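Local coordinates for protein putative transcriptional regulator, LysR family (Vibrio parahaemolyticus, PDB 3OXN) that probably acts as a DNA-binding transcriptional regulator of the LysR family, represented here by its substrate-binding domain, at residues D111-H116 / K183-Q188. Sequence-based numbering, arbitrary orientation.
Sequences DDYLSH and KPLPFQ
A chi1 of -171° swings the Tyr-113 ring to the side opposite its backbone N, out from the short helix 110-114 to the loop that follows strand 180-183, where a chi1 of 55° tucks CG of Phe-187 over its own backbone, flanked by N and C. The two aromatics form an offset edge-to-face pair, planes at 71°: the Phe-187 edge comes in obliquely, its CE2 meeting the CE1 side of the Tyr-113 ring and not the centre, with CE2 of Phe-187 3.9 Å from CE1 of Tyr-113 and the centroids of the two rings 5.8 Å apart. Pro-186 lies over one face of the tyrosine. Its CD makes a CH-pi contact 4.1 Å from the centroid of the Tyr-113 ring, while CG of Pro-186 reaches back to CB of Tyr-113. This is the second α/β half of the LysR substrate-binding domain, a periplasmic-binding-protein fold, and the contact joins the helix just before strand 117-120 to the loop leaving the edge strand 180-183. At the far end of the tyrosine, CD2 of Leu-185 comes within 4.0 Å of OH of Tyr-113; that hydroxyl is hydrogen-bonded to Thr-165 OG1 on strand 163-167, so the ring is held at its polar end as well as by apolar packing. CB of Leu-185 also sits over the middle of one face of the Phe-187 ring, and Phe-187 goes on to touch Ile-131 and Ala-134 of helix 125-134.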
ATOM      1  N   ASP A 111      -0.016  24.505 -18.953  1.00 36.48           N
ATOM      2  CA  ASP A 111       0.386  23.895 -20.201  1.00 40.24           C
ATOM      3  C   ASP A 111       1.439  22.828 -19.967  1.00 38.78           C
ATOM      4  O   ASP A 111       1.299  21.723 -20.459  1.00 45.39           O
ATOM      5  CB  ASP A 111       0.902  24.899 -21.230  1.00 46.59           C
ATOM      6  CG  ASP A 111       1.467  24.202 -22.472  1.00 53.82           C
ATOM      7  OD1 ASP A 111       0.753  23.345 -23.055  1.00 52.45           O
ATOM      8  OD2 ASP A 111       2.627  24.486 -22.854  1.00 59.23           O
ATOM      9  N   ASP A 112       2.492  23.140 -19.223  1.00 38.32           N
ATOM     10  CA  ASP A 112       3.543  22.148 -18.998  1.00 36.62           C
ATOM     11  C   ASP A 112       2.952  20.884 -18.396  1.00 35.41           C
ATOM     12  O   ASP A 112       3.261  19.767 -18.828  1.00 35.42           O
ATOM     13  CB  ASP A 112       4.630  22.692 -18.072  1.00 40.53           C
ATOM     14  CG  ASP A 112       5.148  24.049 -18.507  1.00 40.50           C
ATOM     15  OD1 ASP A 112       4.392  25.048 -18.408  1.00 38.15           O
ATOM     16  OD2 ASP A 112       6.322  24.106 -18.937  1.00 41.48           O
ATOM     17  N   TYR A 113       2.102  21.065 -17.393  1.00 33.41           N
ATOM     18  CA  TYR A 113       1.430  19.945 -16.752  1.00 32.92           C
ATOM     19  C   TYR A 113       0.751  19.067 -17.817  1.00 35.59           C
ATOM     20  O   TYR A 113       0.989  17.855 -17.895  1.00 35.33           O
ATOM     21  CB  TYR A 113       0.417  20.481 -15.734  1.00 32.78           C
ATOM     22  CG  TYR A 113      -0.224  19.450 -14.835  1.00 31.82           C
ATOM     23  CD1 TYR A 113      -1.517  19.021 -15.059  1.00 31.07           C
ATOM     24  CD2 TYR A 113       0.464  18.925 -13.748  1.00 33.75           C
ATOM     25  CE1 TYR A 113      -2.105  18.090 -14.239  1.00 36.22           C
ATOM     26  CE2 TYR A 113      -0.106  17.995 -12.923  1.00 32.88           C
ATOM     27  CZ  TYR A 113      -1.397  17.573 -13.168  1.00 37.65           C
ATOM     28  OH  TYR A 113      -1.984  16.620 -12.351  1.00 35.67           O
ATOM     29  N   LEU A 114      -0.066  19.697 -18.656  1.00 32.65           N
ATOM     30  CA  LEU A 114      -0.852  19.004 -19.677  1.00 35.00           C
ATOM     31  C   LEU A 114      -0.057  18.389 -20.848  1.00 37.63           C
ATOM     32  O   LEU A 114      -0.638  17.692 -21.681  1.00 37.70           O
ATOM     33  CB  LEU A 114      -1.946  19.933 -20.221  1.00 31.67           C
ATOM     34  CG  LEU A 114      -3.302  19.888 -19.509  1.00 33.53           C
ATOM     35  CD1 LEU A 114      -3.169  19.555 -18.044  1.00 31.28           C
ATOM     36  CD2 LEU A 114      -4.035  21.205 -19.690  1.00 34.42           C
ATOM     37  N   SER A 115       1.254  18.624 -20.909  1.00 34.22           N
ATOM     38  CA  SER A 115       2.071  18.103 -22.005  1.00 35.09           C
ATOM     39  C   SER A 115       2.891  16.888 -21.619  1.00 34.73           C
ATOM     40  O   SER A 115       3.685  16.408 -22.415  1.00 37.86           O
ATOM     41  CB  SER A 115       3.068  19.156 -22.505  1.00 38.87           C
ATOM     42  OG  SER A 115       2.692  20.463 -22.131  1.00 42.32           O
ATOM     43  N   HIS A 116       2.747  16.410 -20.392  1.00 36.27           N
ATOM     44  CA  HIS A 116       3.636  15.359 -19.903  1.00 37.32           C
ATOM     45  C   HIS A 116       2.863  14.135 -19.421  1.00 37.48           C
ATOM     46  O   HIS A 116       1.690  14.251 -19.036  1.00 37.62           O
ATOM     47  CB  HIS A 116       4.521  15.899 -18.771  1.00 38.20           C
ATOM     48  CG  HIS A 116       5.627  16.797 -19.232  1.00 35.51           C
ATOM     49  ND1 HIS A 116       6.908  16.340 -19.461  1.00 38.17           N
ATOM     50  CD2 HIS A 116       5.649  18.123 -19.490  1.00 35.27           C
ATOM     51  CE1 HIS A 116       7.672  17.349 -19.849  1.00 37.32           C
ATOM     52  NE2 HIS A 116       6.931  18.442 -19.877  1.00 36.50           N
ATOM     53  N   LYS A 183       6.249  20.227  -7.168  1.00 34.01           N
ATOM     54  CA  LYS A 183       5.667  21.403  -7.811  1.00 35.39           C
ATOM     55  C   LYS A 183       4.170  21.487  -7.489  1.00 36.76           C
ATOM     56  O   LYS A 183       3.488  20.473  -7.491  1.00 39.06           O
ATOM     57  CB  LYS A 183       5.895  21.340  -9.319  1.00 33.63           C
ATOM     58  CG  LYS A 183       7.357  21.172  -9.702  1.00 33.92           C
ATOM     59  CD  LYS A 183       8.010  22.504 -10.000  1.00 36.58           C
ATOM     60  CE  LYS A 183       9.481  22.541  -9.563  1.00 37.03           C
ATOM     61  NZ  LYS A 183       9.637  22.680  -8.067  1.00 34.71           N
ATOM     62  N   PRO A 184       3.653  22.689  -7.185  1.00 37.04           N
ATOM     63  CA  PRO A 184       2.205  22.823  -6.976  1.00 34.03           C
ATOM     64  C   PRO A 184       1.391  22.421  -8.219  1.00 40.28           C
ATOM     65  O   PRO A 184       1.921  22.360  -9.333  1.00 39.70           O
ATOM     66  CB  PRO A 184       2.026  24.313  -6.711  1.00 31.80           C
ATOM     67  CG  PRO A 184       3.339  24.774  -6.195  1.00 37.39           C
ATOM     68  CD  PRO A 184       4.385  23.924  -6.856  1.00 37.42           C
ATOM     69  N   LEU A 185       0.109  22.132  -8.018  1.00 38.77           N
ATOM     70  CA  LEU A 185      -0.798  21.887  -9.124  1.00 35.54           C
ATOM     71  C   LEU A 185      -1.006  23.194  -9.857  1.00 37.26           C
ATOM     72  O   LEU A 185      -1.429  24.173  -9.244  1.00 40.63           O
ATOM     73  CB  LEU A 185      -2.143  21.415  -8.594  1.00 37.59           C
ATOM     74  CG  LEU A 185      -2.236  19.991  -8.079  1.00 35.12           C
ATOM     75  CD1 LEU A 185      -3.611  19.792  -7.482  1.00 33.79           C
ATOM     76  CD2 LEU A 185      -1.957  19.013  -9.208  1.00 31.61           C
ATOM     77  N   PRO A 186      -0.744  23.213 -11.176  1.00 34.06           N
ATOM     78  CA  PRO A 186      -0.817  24.431 -11.977  1.00 32.80           C
ATOM     79  C   PRO A 186      -2.254  24.845 -12.191  1.00 35.14           C
ATOM     80  O   PRO A 186      -2.563  25.426 -13.230  1.00 34.06           O
ATOM     81  CB  PRO A 186      -0.226  24.008 -13.324  1.00 34.12           C
ATOM     82  CG  PRO A 186       0.262  22.626 -13.151  1.00 34.41           C
ATOM     83  CD  PRO A 186      -0.505  22.043 -12.022  1.00 34.76           C
ATOM     84  N   PHE A 187      -3.126  24.522 -11.242  1.00 35.07           N
ATOM     85  CA  PHE A 187      -4.506  24.975 -11.309  1.00 39.15           C
ATOM     86  C   PHE A 187      -5.129  25.133  -9.933  1.00 41.99           C
ATOM     87  O   PHE A 187      -4.539  24.757  -8.919  1.00 43.82           O
ATOM     88  CB  PHE A 187      -5.364  24.064 -12.202  1.00 38.82           C
ATOM     89  CG  PHE A 187      -5.332  22.613 -11.815  1.00 37.97           C
ATOM     90  CD1 PHE A 187      -6.214  22.111 -10.868  1.00 40.27           C
ATOM     91  CD2 PHE A 187      -4.436  21.740 -12.412  1.00 36.39           C
ATOM     92  CE1 PHE A 187      -6.197  20.756 -10.528  1.00 39.85           C
ATOM     93  CE2 PHE A 187      -4.416  20.378 -12.076  1.00 35.70           C
ATOM     94  CZ  PHE A 187      -5.294  19.891 -11.136  1.00 34.57           C
ATOM     95  N   GLN A 188      -6.315  25.727  -9.907  1.00 44.74           N
ATOM     96  CA  GLN A 188      -7.024  25.924  -8.664  1.00 46.14           C
ATOM     97  C   GLN A 188      -7.643  24.602  -8.305  1.00 45.61           C
ATOM     98  O   GLN A 188      -8.402  24.029  -9.090  1.00 47.69           O
ATOM     99  CB  GLN A 188      -8.119  26.985  -8.810  1.00 56.16           C
ATOM    100  CG  GLN A 188      -8.654  27.500  -7.468  1.00 60.52           C
ATOM    101  CD  GLN A 188     -10.152  27.791  -7.494  1.00 65.76           C
ATOM    102  OE1 GLN A 188     -10.703  28.202  -8.522  1.00 63.07           O
ATOM    103  NE2 GLN A 188     -10.820  27.568  -6.358  1.00 68.06           N
TER